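PDB 6LSU: intracellular protein transport protein USO1 from Saccharomyces cerevisiae S288c, which is required for transporting proteins from the endoplasmic reticulum to the Golgi complex as a homodimeric membrane tether, of which this chain is the globular head region. Local coordinates for residues M202-R207 with I241-G246; R236-I241 with S258-I263; Y414-H419 with N511-K516; D575-I580 with T694-V699. One frame throughout, in Å; residues are numbered along the deposited sequence.

Interaction 1 of 4, residues M202-R207 with I241-G246; sequences MHEPIR and IEEEGG
Glu204, in the first turn of helix 204-218, has an extended side chain whose carboxylate meets that of Glu244, near the end of helix 233-244. The two carboxylates come from opposite directions with their planes nearly perpendicular. Glu204 OE2 and Glu244 OE2 are like charges only 3.7 Å apart. Glu204 CG covers part of one face of the Arg207 guanidinium. Glu204 OE2 is well out of that plane, 3.8 Å from Arg207 NH2, so this long pairing is of charges alone. One turn after Glu204, Arg207 has CG anti to its N (chi1 179°) and bends at chi3, which carries the guanidinium across to the other helix. Its NH2 donates to Glu244 OE2 at 2.9 Å. The bond is almost straight (175°) and lies in the guanidinium plane, but it meets the oxygen from above the carboxylate plane. Arg207 NH1 forms a longer salt bridge, 3.4 Å, to Glu243 OE2. A water accepts a hydrogen bond from Arg207 NH1 and donates one to Glu243 OE1. One arginine probably offsets the repulsion among three glutamates. Together the four residues form a salt-bridge network that joins ARM repeats 3 and 4 of the head.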
loop_
_atom_site.group_PDB
_atom_site.type_symbol
_atom_site.label_atom_id
_atom_site.label_comp_id
_atom_site.label_asym_id
_atom_site.label_seq_id
_atom_site.Cartn_x
_atom_site.Cartn_y
_atom_site.Cartn_z
ATOM N N MET A 202 33.871 13.009 -4.404
ATOM C CA MET A 202 34.000 14.260 -5.182
ATOM C C MET A 202 33.313 14.045 -6.528
ATOM O O MET A 202 32.830 15.031 -7.098
ATOM C CB MET A 202 35.490 14.578 -5.376
ATOM C CG MET A 202 36.341 14.323 -4.105
ATOM S SD MET A 202 36.671 12.548 -3.675
ATOM C CE MET A 202 36.795 12.603 -1.885
ATOM N N HIS A 203 33.257 12.793 -6.981
ATOM C CA HIS A 203 32.759 12.393 -8.324
ATOM C C HIS A 203 31.355 11.790 -8.227
ATOM O O HIS A 203 31.187 10.806 -7.499
ATOM C CB HIS A 203 33.805 11.500 -8.980
ATOM C CG HIS A 203 35.054 12.251 -9.320
ATOM N ND1 HIS A 203 36.180 12.254 -8.491
ATOM C CD2 HIS A 203 35.357 13.038 -10.383
ATOM C CE1 HIS A 203 37.119 13.002 -9.038
ATOM N NE2 HIS A 203 36.638 13.503 -10.199
ATOM N N GLU A 204 30.388 12.401 -8.926
ATOM C CA GLU A 204 28.927 12.202 -8.721
ATOM C C GLU A 204 28.593 10.732 -8.972
ATOM O O GLU A 204 27.933 10.087 -8.138
ATOM C CB GLU A 204 28.105 13.149 -9.598
ATOM C CG GLU A 204 26.830 13.644 -8.916
ATOM C CD GLU A 204 26.174 14.875 -9.532
ATOM O OE1 GLU A 204 25.692 14.787 -10.690
ATOM O OE2 GLU A 204 26.137 15.931 -8.842
ATOM N N PRO A 205 29.087 10.113 -10.062
ATOM C CA PRO A 205 28.703 8.732 -10.371
ATOM C C PRO A 205 29.156 7.755 -9.283
ATOM O O PRO A 205 28.519 6.777 -9.173
ATOM C CB PRO A 205 29.373 8.437 -11.729
ATOM C CG PRO A 205 29.630 9.847 -12.286
ATOM C CD PRO A 205 30.006 10.674 -11.056
ATOM N N ILE A 206 30.200 8.038 -8.493
ATOM C CA ILE A 206 30.558 7.152 -7.354
ATOM C C ILE A 206 29.479 7.317 -6.281
ATOM O O ILE A 206 29.083 6.332 -5.657
ATOM C CB ILE A 206 31.975 7.461 -6.828
ATOM C CG1 ILE A 206 33.032 7.006 -7.834
ATOM C CG2 ILE A 206 32.184 6.823 -5.452
ATOM C CD1 ILE A 206 34.387 7.606 -7.595
ATOM N N ARG A 207 29.066 8.556 -6.023
ATOM C CA ARG A 207 27.999 8.849 -5.041
ATOM C C ARG A 207 26.745 8.055 -5.448
ATOM O O ARG A 207 26.291 7.251 -4.644
ATOM C CB ARG A 207 27.762 10.356 -4.988
ATOM C CG ARG A 207 26.655 10.769 -4.034
ATOM C CD ARG A 207 26.121 12.133 -4.403
ATOM N NE ARG A 207 25.361 12.133 -5.638
ATOM C CZ ARG A 207 24.719 13.203 -6.118
ATOM N NH1 ARG A 207 24.747 14.336 -5.433
ATOM N NH2 ARG A 207 24.023 13.155 -7.246
ATOM N N ILE A 241 19.124 14.238 -1.953
ATOM C CA ILE A 241 17.736 14.471 -2.425
ATOM C C ILE A 241 17.553 15.981 -2.670
ATOM O O ILE A 241 17.125 16.322 -3.792
ATOM C CB ILE A 241 16.689 13.898 -1.447
ATOM C CG1 ILE A 241 16.722 12.361 -1.416
ATOM C CG2 ILE A 241 15.261 14.418 -1.780
ATOM C CD1 ILE A 241 16.057 11.757 -0.232
ATOM N N GLU A 242 17.861 16.864 -1.703
ATOM C CA GLU A 242 17.653 18.318 -1.950
ATOM C C GLU A 242 18.592 18.833 -3.051
ATOM O O GLU A 242 18.122 19.591 -3.906
ATOM C CB GLU A 242 17.735 19.212 -0.718
ATOM C CG GLU A 242 16.843 20.458 -0.879
ATOM C CD GLU A 242 15.449 20.309 -1.517
ATOM O OE1 GLU A 242 14.671 19.375 -1.127
ATOM O OE2 GLU A 242 15.131 21.138 -2.414
ATOM N N GLU A 243 19.830 18.357 -3.084
ATOM C CA GLU A 243 20.846 18.691 -4.119
ATOM C C GLU A 243 20.334 18.267 -5.515
ATOM O O GLU A 243 20.536 19.036 -6.490
ATOM C CB GLU A 243 22.161 18.042 -3.686
ATOM C CG GLU A 243 23.412 18.740 -4.152
ATOM C CD GLU A 243 24.634 17.869 -3.882
ATOM O OE1 GLU A 243 24.789 17.364 -2.722
ATOM O OE2 GLU A 243 25.382 17.624 -4.846
ATOM N N GLU A 244 19.604 17.154 -5.655
ATOM C CA GLU A 244 19.115 16.701 -6.999
ATOM C C GLU A 244 17.724 17.254 -7.370
ATOM O O GLU A 244 17.245 16.935 -8.471
ATOM C CB GLU A 244 19.152 15.183 -7.045
ATOM C CG GLU A 244 20.571 14.654 -7.073
ATOM C CD GLU A 244 21.332 15.014 -8.337
ATOM O OE1 GLU A 244 20.753 14.827 -9.447
ATOM O OE2 GLU A 244 22.520 15.435 -8.211
ATOM N N GLY A 245 17.092 18.051 -6.503
ATOM C CA GLY A 245 15.820 18.726 -6.811
ATOM C C GLY A 245 14.616 18.089 -6.155
ATOM O O GLY A 245 13.514 18.299 -6.651
ATOM N N GLY A 246 14.803 17.324 -5.087
ATOM C CA GLY A 246 13.692 16.748 -4.313
ATOM C C GLY A 246 12.853 15.805 -5.159
ATOM O O GLY A 246 13.404 15.045 -5.992
HETATM O O HOH W 1 25.978 15.070 -2.560
#

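Interaction 2 of 4, residues R236-I241 with S258-I263; sequences RLFSII and SLINNI
Within ARM repeat 4, an antiparallel pair of helices, 233-244 and 251-264, is held together by Leu237, Phe238 and Ile241 on one helix and Leu259, Ile260 and Ile263 on the other. The short segments have axes 11.1 Å apart at closest approach, and their directions differ by 160°. Leu237 points toward the partner helix. Its CD1 does most of the touching. It lies 3.5 Å from Leu259 CD2 and 3.7 Å from Ile260 CG1, with Ile263 CD1 more loosely beside it. The Leu237 and Leu259 side chains cross at about a right angle. Leu259 has CG anti to its N (chi1 172°), which swings CG and its methyls to the Leu237 side.

Leu237 also touches Cys256, so its four neighbours are spaced three, four and seven residues along helix 251-264. This spacing is consistent with knobs-into-holes packing, Leu237 being the knob, in an alpha-helical repeat of the armadillo type.

Ile260 also meets Phe238. Its CG1 is anti to the carbonyl carbon (chi1 -60°), and CD1 at the end of that branch lies over one face of the Phe238 ring. The methyl is 4.2 Å from the ring centroid, a CH-pi contact, and Phe238 CE2 is 3.8 Å from Ile260 CD1. Ile241 CD1 approaches the same methyl at 4.4 Å. All six residues are buried. Helix 204-218 packs alongside, where its Leu214 and Met215 touch Leu259.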
loop_
_atom_site.group_PDB
_atom_site.type_symbol
_atom_site.label_atom_id
_atom_site.label_comp_id
_atom_site.label_asym_id
_atom_site.label_seq_id
_atom_site.Cartn_x
_atom_site.Cartn_y
_atom_site.Cartn_z
ATOM N N ARG A 236 22.904 12.582 5.095
ATOM C CA ARG A 236 23.573 12.471 3.775
ATOM C C ARG A 236 22.522 12.334 2.672
ATOM O O ARG A 236 22.528 13.133 1.714
ATOM C CB ARG A 236 24.501 11.255 3.763
ATOM C CG ARG A 236 25.683 11.369 4.718
ATOM C CD ARG A 236 26.644 10.213 4.536
ATOM N NE ARG A 236 27.555 10.039 5.660
ATOM C CZ ARG A 236 28.868 10.259 5.624
ATOM N NH1 ARG A 236 29.454 10.676 4.512
ATOM N NH2 ARG A 236 29.585 10.048 6.714
ATOM N N LEU A 237 21.638 11.348 2.803
ATOM C CA LEU A 237 20.671 10.989 1.734
ATOM C C LEU A 237 19.719 12.162 1.484
ATOM O O LEU A 237 19.488 12.438 0.297
ATOM C CB LEU A 237 19.937 9.691 2.110
ATOM C CG LEU A 237 20.799 8.427 2.052
ATOM C CD1 LEU A 237 19.970 7.178 2.334
ATOM C CD2 LEU A 237 21.489 8.302 0.712
ATOM N N PHE A 238 19.233 12.833 2.532
ATOM C CA PHE A 238 18.399 14.066 2.428
ATOM C C PHE A 238 19.142 15.226 1.747
ATOM O O PHE A 238 18.491 15.929 0.964
ATOM C CB PHE A 238 17.789 14.520 3.761
ATOM C CG PHE A 238 16.489 13.807 4.071
ATOM C CD1 PHE A 238 15.395 13.981 3.239
ATOM C CD2 PHE A 238 16.385 12.891 5.108
ATOM C CE1 PHE A 238 14.220 13.284 3.456
ATOM C CE2 PHE A 238 15.197 12.208 5.323
ATOM C CZ PHE A 238 14.121 12.410 4.491
ATOM N N SER A 239 20.458 15.393 1.919
ATOM C CA SER A 239 21.183 16.493 1.214
ATOM C C SER A 239 21.262 16.106 -0.245
ATOM O O SER A 239 21.047 16.989 -1.067
ATOM C CB SER A 239 22.539 16.809 1.751
ATOM O OG SER A 239 22.674 16.266 3.053
ATOM N N ILE A 240 21.520 14.833 -0.552
ATOM C CA ILE A 240 21.587 14.385 -1.979
ATOM C C ILE A 240 20.217 14.665 -2.613
ATOM O O ILE A 240 20.170 15.259 -3.674
ATOM C CB ILE A 240 22.004 12.907 -2.089
ATOM C CG1 ILE A 240 23.356 12.648 -1.429
ATOM C CG2 ILE A 240 21.996 12.486 -3.560
ATOM C CD1 ILE A 240 23.779 11.207 -1.460
ATOM N N ILE A 241 19.124 14.238 -1.953
ATOM C CA ILE A 241 17.736 14.471 -2.425
ATOM C C ILE A 241 17.553 15.981 -2.670
ATOM O O ILE A 241 17.125 16.322 -3.792
ATOM C CB ILE A 241 16.689 13.898 -1.447
ATOM C CG1 ILE A 241 16.722 12.361 -1.416
ATOM C CG2 ILE A 241 15.261 14.418 -1.780
ATOM C CD1 ILE A 241 16.057 11.757 -0.232
ATOM N N SER A 258 14.524 4.859 -1.634
ATOM C CA SER A 258 14.456 3.379 -1.619
ATOM C C SER A 258 15.423 2.866 -0.543
ATOM O O SER A 258 15.101 1.901 0.194
ATOM C CB SER A 258 14.803 2.843 -2.955
ATOM O OG SER A 258 13.890 1.835 -3.307
ATOM N N LEU A 259 16.597 3.501 -0.457
ATOM C CA LEU A 259 17.602 3.141 0.564
ATOM C C LEU A 259 17.083 3.562 1.953
ATOM O O LEU A 259 17.101 2.718 2.885
ATOM C CB LEU A 259 18.962 3.767 0.210
ATOM C CG LEU A 259 20.019 3.614 1.290
ATOM C CD1 LEU A 259 20.219 2.138 1.618
ATOM C CD2 LEU A 259 21.317 4.295 0.885
ATOM N N ILE A 260 16.556 4.778 2.110
ATOM C CA ILE A 260 15.926 5.153 3.410
ATOM C C ILE A 260 14.887 4.098 3.774
ATOM O O ILE A 260 14.780 3.772 4.969
ATOM C CB ILE A 260 15.313 6.558 3.376
ATOM C CG1 ILE A 260 16.329 7.637 3.073
ATOM C CG2 ILE A 260 14.615 6.850 4.707
ATOM C CD1 ILE A 260 15.734 9.061 3.195
ATOM N N ASN A 261 14.143 3.598 2.799
ATOM C CA ASN A 261 13.073 2.616 3.051
ATOM C C ASN A 261 13.704 1.334 3.587
ATOM O O ASN A 261 13.213 0.849 4.601
ATOM C CB ASN A 261 12.212 2.410 1.793
ATOM C CG ASN A 261 11.045 1.484 2.038
ATOM O OD1 ASN A 261 11.251 0.285 2.271
ATOM N ND2 ASN A 261 9.847 2.042 2.011
ATOM N N ASN A 262 14.724 0.800 2.929
ATOM C CA ASN A 262 15.350 -0.496 3.295
ATOM C C ASN A 262 16.055 -0.378 4.658
ATOM O O ASN A 262 16.135 -1.413 5.367
ATOM C CB ASN A 262 16.343 -0.970 2.233
ATOM C CG ASN A 262 15.699 -1.472 0.958
ATOM O OD1 ASN A 262 14.578 -1.972 0.955
ATOM N ND2 ASN A 262 16.419 -1.379 -0.134
ATOM N N ILE A 263 16.554 0.811 5.048
ATOM C CA ILE A 263 17.211 0.974 6.377
ATOM C C ILE A 263 16.161 0.969 7.509
ATOM O O ILE A 263 16.591 0.656 8.667
ATOM C CB ILE A 263 18.057 2.262 6.392
ATOM C CG1 ILE A 263 19.217 2.214 5.406
ATOM C CG2 ILE A 263 18.534 2.603 7.791
ATOM C CD1 ILE A 263 19.702 3.580 5.000
#

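Interaction 3 of 4, residues Y414-H419 with N511-K516; sequences YANSVH and NLNPFK
Asn416 has its CG in the crowded position between N and the carbonyl carbon (chi1 71°), while Asn513 has CG anti to its N (chi1 -174°). These torsions bring the two amides together, with their planes 30° apart. Asn416 ND2 leads the approach. It lies 3.2 Å from Asn513 CB and 3.0 Å from Leu512 O. The angle of the pair with Leu512 O is too poor for a hydrogen bond. The two asparagines are in packing contact, with Asn416 ND2 on Asn513 CB and CG.

Asn513 is the N-cap of helix 514-528. Its OD1 accepts from Lys516 N in a weak capping bond of 3.5 Å, and Arg424 NH2 adds a second weak bond to the same oxygen. The other end of the amide is tied to the residue just before 414-419: Asn513 ND2 bonds Leu413 O, near the end of helix 404-414. The cap thus connects a helix in ARM repeat 7 with helix 514-528, whose first residues lie in ARM repeat 8. With Asn513 shortened to an alanine, Lys516 N would probably lose its side-chain cap and Leu413 O its donor, and a gap would open beside the Asn416 amide.

Farther along, Lys516 crosses the Tyr414 ring obliquely. Its CD is 3.6 Å from Tyr414 CE1. Lys516 NZ is 3.8 Å from Tyr414 CE1, but its salt bridge is to Asp507. Val502 of helix 499-504 touches both Tyr414 and Lys516.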
loop_
_atom_site.group_PDB
_atom_site.type_symbol
_atom_site.label_atom_id
_atom_site.label_comp_id
_atom_site.label_asym_id
_atom_site.label_seq_id
_atom_site.Cartn_x
_atom_site.Cartn_y
_atom_site.Cartn_z
ATOM N N TYR A 414 -20.319 10.812 -2.447
ATOM C CA TYR A 414 -20.776 11.510 -3.668
ATOM C C TYR A 414 -19.655 11.753 -4.683
ATOM O O TYR A 414 -19.911 12.532 -5.653
ATOM C CB TYR A 414 -21.430 12.859 -3.327
ATOM C CG TYR A 414 -22.509 12.782 -2.284
ATOM C CD1 TYR A 414 -23.782 12.304 -2.570
ATOM C CD2 TYR A 414 -22.230 13.178 -0.978
ATOM C CE1 TYR A 414 -24.749 12.195 -1.570
ATOM C CE2 TYR A 414 -23.187 13.081 0.021
ATOM C CZ TYR A 414 -24.446 12.573 -0.272
ATOM O OH TYR A 414 -25.357 12.452 0.738
ATOM N N ALA A 415 -18.449 11.190 -4.500
ATOM C CA ALA A 415 -17.310 11.523 -5.394
ATOM C C ALA A 415 -17.106 10.382 -6.372
ATOM O O ALA A 415 -15.925 9.949 -6.548
ATOM C CB ALA A 415 -16.045 11.806 -4.633
ATOM N N ASN A 416 -18.189 9.920 -6.997
ATOM C CA ASN A 416 -18.080 9.061 -8.206
ATOM C C ASN A 416 -17.820 10.004 -9.390
ATOM O O ASN A 416 -17.949 11.248 -9.226
ATOM C CB ASN A 416 -19.279 8.122 -8.341
ATOM C CG ASN A 416 -20.559 8.838 -8.717
ATOM O OD1 ASN A 416 -20.621 10.066 -8.779
ATOM N ND2 ASN A 416 -21.592 8.071 -8.988
ATOM N N SER A 417 -17.404 9.458 -10.525
ATOM C CA SER A 417 -16.974 10.243 -11.721
ATOM C C SER A 417 -15.601 10.891 -11.476
ATOM O O SER A 417 -14.639 10.404 -12.076
ATOM C CB SER A 417 -17.982 11.311 -12.183
ATOM O OG SER A 417 -19.339 10.952 -11.947
ATOM N N VAL A 418 -15.509 11.924 -10.628
ATOM C CA VAL A 418 -14.263 12.743 -10.445
ATOM C C VAL A 418 -13.158 11.966 -9.684
ATOM O O VAL A 418 -11.957 12.112 -10.086
ATOM C CB VAL A 418 -14.547 14.103 -9.781
ATOM C CG1 VAL A 418 -15.539 13.986 -8.622
ATOM C CG2 VAL A 418 -13.238 14.774 -9.343
ATOM N N HIS A 419 -13.491 11.159 -8.665
ATOM C CA HIS A 419 -12.489 10.366 -7.884
ATOM C C HIS A 419 -12.591 8.859 -8.135
ATOM O O HIS A 419 -13.668 8.359 -8.462
ATOM C CB HIS A 419 -12.602 10.624 -6.374
ATOM C CG HIS A 419 -12.173 12.001 -6.002
ATOM N ND1 HIS A 419 -11.050 12.586 -6.529
ATOM C CD2 HIS A 419 -12.707 12.911 -5.168
ATOM C CE1 HIS A 419 -10.909 13.801 -6.052
ATOM N NE2 HIS A 419 -11.907 14.026 -5.210
ATOM N N ASN A 511 -29.009 4.050 -8.496
ATOM C CA ASN A 511 -28.390 3.024 -9.381
ATOM C C ASN A 511 -27.131 3.575 -10.068
ATOM O O ASN A 511 -26.315 2.729 -10.519
ATOM C CB ASN A 511 -29.385 2.576 -10.448
ATOM C CG ASN A 511 -30.041 3.801 -11.037
ATOM O OD1 ASN A 511 -30.986 4.335 -10.454
ATOM N ND2 ASN A 511 -29.470 4.333 -12.123
ATOM N N LEU A 512 -27.033 4.897 -10.200
ATOM C CA LEU A 512 -25.878 5.584 -10.813
ATOM C C LEU A 512 -24.694 5.771 -9.825
ATOM O O LEU A 512 -23.677 6.296 -10.235
ATOM C CB LEU A 512 -26.387 6.940 -11.279
ATOM C CG LEU A 512 -27.508 6.872 -12.319
ATOM C CD1 LEU A 512 -27.617 8.180 -13.096
ATOM C CD2 LEU A 512 -27.283 5.702 -13.285
ATOM N N ASN A 513 -24.854 5.423 -8.554
ATOM C CA ASN A 513 -23.824 5.601 -7.515
ATOM C C ASN A 513 -24.052 4.556 -6.427
ATOM O O ASN A 513 -24.154 4.888 -5.256
ATOM C CB ASN A 513 -23.867 7.029 -6.966
ATOM C CG ASN A 513 -22.741 7.316 -6.001
ATOM O OD1 ASN A 513 -21.884 6.453 -5.770
ATOM N ND2 ASN A 513 -22.745 8.516 -5.444
ATOM N N PRO A 514 -24.191 3.265 -6.761
ATOM C CA PRO A 514 -24.627 2.279 -5.775
ATOM C C PRO A 514 -23.761 2.343 -4.502
ATOM O O PRO A 514 -24.322 2.280 -3.397
ATOM C CB PRO A 514 -24.512 0.923 -6.505
ATOM C CG PRO A 514 -23.558 1.248 -7.681
ATOM C CD PRO A 514 -23.875 2.676 -8.054
ATOM N N PHE A 515 -22.447 2.527 -4.683
ATOM C CA PHE A 515 -21.415 2.417 -3.622
ATOM C C PHE A 515 -21.674 3.457 -2.514
ATOM O O PHE A 515 -21.434 3.165 -1.306
ATOM C CB PHE A 515 -20.025 2.461 -4.267
ATOM C CG PHE A 515 -19.641 1.086 -4.730
ATOM C CD1 PHE A 515 -19.456 0.099 -3.798
ATOM C CD2 PHE A 515 -19.516 0.780 -6.059
ATOM C CE1 PHE A 515 -19.149 -1.180 -4.182
ATOM C CE2 PHE A 515 -19.203 -0.511 -6.445
ATOM C CZ PHE A 515 -19.041 -1.490 -5.506
ATOM N N LYS A 516 -22.240 4.607 -2.865
ATOM C CA LYS A 516 -22.745 5.551 -1.837
ATOM C C LYS A 516 -23.511 4.804 -0.727
ATOM O O LYS A 516 -23.340 5.122 0.480
ATOM C CB LYS A 516 -23.729 6.522 -2.455
ATOM C CG LYS A 516 -24.470 7.369 -1.459
ATOM C CD LYS A 516 -25.030 8.612 -2.080
ATOM C CE LYS A 516 -26.294 8.338 -2.871
ATOM N NZ LYS A 516 -26.760 9.601 -3.495
#

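Interaction 4 of 4, residues D575-I580 with T694-V699; sequences DIRIPI and TGLPKV
Arg577, in the first turn of helix 577-590 in ARM repeat 9, and Asp575, just ahead of that helix, meet the loop Leu696 to Val699. The side chain of Asp575 gives a capping bond to Arg577 N, and the loop leads on to helix 703-711.

Polar bonds within 575-580 come first. Asp575 OD1 accepts weakly from Arg577 N at 3.4 Å, the capping bond. The same oxygen takes Arg577 NE at 2.8 Å in a salt bridge that includes a weak, bent hydrogen bond (129°). Arg577 NH2 has a further salt bridge to Asp692, so two aspartates hold the guanidinium. Replacing Arg577 by a methionine would probably leave Asp575 and Asp692 without this charged mate.

Next are packing contacts of Leu696 against the charged groups. Its CB lies over one face of the guanidinium. Leu696 CD1 sits 3.2 Å from Arg577 NH2 and also packs against Asp575 OD2. Phe515 touches Arg577 and Pro697 from helix 514-528.

The third group is backbone carbonyls. Arg577 bends at chi3 (-92°), which brings its end to the loop. Arg577 NH1 comes within 2.9 Å of Pro697 O, but the angle is too poor for a hydrogen bond. Pro697 O instead accepts weakly from Val699 N at 3.0 Å, the closing bond of an inverse gamma turn centred on Lys698. Val699 O lies near the guanidinium plane at its edge, 3.6 Å from Arg577 CD.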
loop_
_atom_site.group_PDB
_atom_site.type_symbol
_atom_site.label_atom_id
_atom_site.label_comp_id
_atom_site.label_asym_id
_atom_site.label_seq_id
_atom_site.Cartn_x
_atom_site.Cartn_y
_atom_site.Cartn_z
ATOM N N ASP A 575 -29.197 -2.340 -10.004
ATOM C CA ASP A 575 -27.972 -2.789 -9.302
ATOM C C ASP A 575 -28.346 -3.648 -8.091
ATOM O O ASP A 575 -29.123 -3.169 -7.242
ATOM C CB ASP A 575 -27.150 -1.576 -8.876
ATOM C CG ASP A 575 -25.678 -1.830 -9.059
ATOM O OD1 ASP A 575 -25.216 -2.869 -8.530
ATOM O OD2 ASP A 575 -25.056 -1.056 -9.803
ATOM N N ILE A 576 -27.780 -4.854 -7.982
ATOM C CA ILE A 576 -28.200 -5.811 -6.925
ATOM C C ILE A 576 -27.462 -5.424 -5.643
ATOM O O ILE A 576 -27.841 -5.918 -4.508
ATOM C CB ILE A 576 -27.993 -7.274 -7.364
ATOM C CG1 ILE A 576 -26.690 -7.876 -6.848
ATOM C CG2 ILE A 576 -28.106 -7.406 -8.872
ATOM C CD1 ILE A 576 -26.532 -9.344 -7.171
ATOM N N ARG A 577 -26.485 -4.534 -5.802
ATOM C CA ARG A 577 -25.699 -3.956 -4.689
ATOM C C ARG A 577 -26.678 -3.297 -3.710
ATOM O O ARG A 577 -26.699 -3.700 -2.526
ATOM C CB ARG A 577 -24.654 -3.003 -5.276
ATOM C CG ARG A 577 -23.329 -3.677 -5.583
ATOM C CD ARG A 577 -22.368 -2.743 -6.276
ATOM N NE ARG A 577 -22.541 -2.907 -7.702
ATOM C CZ ARG A 577 -21.823 -3.713 -8.461
ATOM N NH1 ARG A 577 -20.841 -4.441 -7.944
ATOM N NH2 ARG A 577 -22.088 -3.766 -9.752
ATOM N N ILE A 578 -27.551 -2.430 -4.229
ATOM C CA ILE A 578 -28.543 -1.637 -3.449
ATOM C C ILE A 578 -29.326 -2.516 -2.483
ATOM O O ILE A 578 -29.319 -2.244 -1.280
ATOM C CB ILE A 578 -29.435 -0.851 -4.417
ATOM C CG1 ILE A 578 -28.570 -0.023 -5.352
ATOM C CG2 ILE A 578 -30.452 -0.018 -3.665
ATOM C CD1 ILE A 578 -29.311 1.080 -6.098
ATOM N N PRO A 579 -30.063 -3.551 -2.971
ATOM C CA PRO A 579 -30.755 -4.511 -2.104
ATOM C C PRO A 579 -29.848 -5.260 -1.126
ATOM O O PRO A 579 -30.253 -5.439 0.006
ATOM C CB PRO A 579 -31.312 -5.584 -3.047
ATOM C CG PRO A 579 -31.329 -4.946 -4.407
ATOM C CD PRO A 579 -30.294 -3.839 -4.394
ATOM N N ILE A 580 -28.669 -5.698 -1.571
ATOM C CA ILE A 580 -27.702 -6.467 -0.705
ATOM C C ILE A 580 -27.279 -5.573 0.475
ATOM O O ILE A 580 -27.178 -6.056 1.644
ATOM C CB ILE A 580 -26.471 -6.935 -1.505
ATOM C CG1 ILE A 580 -26.855 -7.967 -2.567
ATOM C CG2 ILE A 580 -25.398 -7.464 -0.566
ATOM C CD1 ILE A 580 -25.687 -8.423 -3.435
ATOM N N THR A 694 -20.166 -2.939 -17.002
ATOM C CA THR A 694 -20.578 -1.564 -16.585
ATOM C C THR A 694 -19.350 -0.742 -16.176
ATOM O O THR A 694 -19.364 0.469 -16.460
ATOM C CB THR A 694 -21.577 -1.565 -15.415
ATOM O OG1 THR A 694 -21.531 -2.838 -14.772
ATOM C CG2 THR A 694 -23.001 -1.274 -15.834
ATOM N N GLY A 695 -18.354 -1.381 -15.540
ATOM C CA GLY A 695 -17.116 -0.762 -15.010
ATOM C C GLY A 695 -17.129 -0.598 -13.489
ATOM O O GLY A 695 -16.378 0.259 -12.983
ATOM N N LEU A 696 -17.956 -1.388 -12.789
ATOM C CA LEU A 696 -18.195 -1.327 -11.324
ATOM C C LEU A 696 -17.325 -2.382 -10.650
ATOM O O LEU A 696 -17.180 -3.504 -11.112
ATOM C CB LEU A 696 -19.679 -1.559 -10.991
ATOM C CG LEU A 696 -20.631 -0.392 -11.264
ATOM C CD1 LEU A 696 -22.021 -0.680 -10.717
ATOM C CD2 LEU A 696 -20.108 0.910 -10.687
ATOM N N PRO A 697 -16.698 -2.051 -9.516
ATOM C CA PRO A 697 -15.974 -3.061 -8.755
ATOM C C PRO A 697 -16.888 -4.236 -8.387
ATOM O O PRO A 697 -18.031 -4.008 -8.153
ATOM C CB PRO A 697 -15.543 -2.295 -7.509
ATOM C CG PRO A 697 -15.455 -0.869 -7.999
ATOM C CD PRO A 697 -16.633 -0.713 -8.930
ATOM N N LYS A 698 -16.325 -5.443 -8.307
ATOM C CA LYS A 698 -17.060 -6.676 -7.926
ATOM C C LYS A 698 -17.024 -6.794 -6.407
ATOM O O LYS A 698 -16.411 -7.792 -5.858
ATOM C CB LYS A 698 -16.482 -7.896 -8.643
ATOM C CG LYS A 698 -16.648 -7.867 -10.153
ATOM C CD LYS A 698 -16.180 -9.134 -10.813
ATOM C CE LYS A 698 -16.254 -9.059 -12.321
ATOM N NZ LYS A 698 -16.315 -10.408 -12.934
ATOM N N VAL A 699 -17.669 -5.812 -5.767
ATOM C CA VAL A 699 -17.721 -5.671 -4.286
ATOM C C VAL A 699 -19.204 -5.608 -3.947
ATOM O O VAL A 699 -19.877 -4.638 -4.420
ATOM C CB VAL A 699 -16.939 -4.427 -3.792
ATOM C CG1 VAL A 699 -17.147 -4.143 -2.315
ATOM C CG2 VAL A 699 -15.454 -4.572 -4.083
#

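Overall arrangement
The four contacts form two pairs along an elongated helical-repeat head. Interactions 1 and 2 have centres 11 Å apart, share Ile241 and both use helix 233-244. Their segments alternate along the chain, and Arg207 packs on Ile240 where they touch. Interactions 3 and 4 follow in series, also with centres 11 Å apart. Phe515 connects them by packing against Arg577, Pro697 and Val699. The pairs lie far apart, with centres 40 to 50 Å from each other and no touch between them. Interactions 1 and 3 join neighbouring repeats, interaction 2 lies within one, and interaction 4 brings the late loop 694-699 onto ARM repeat 9.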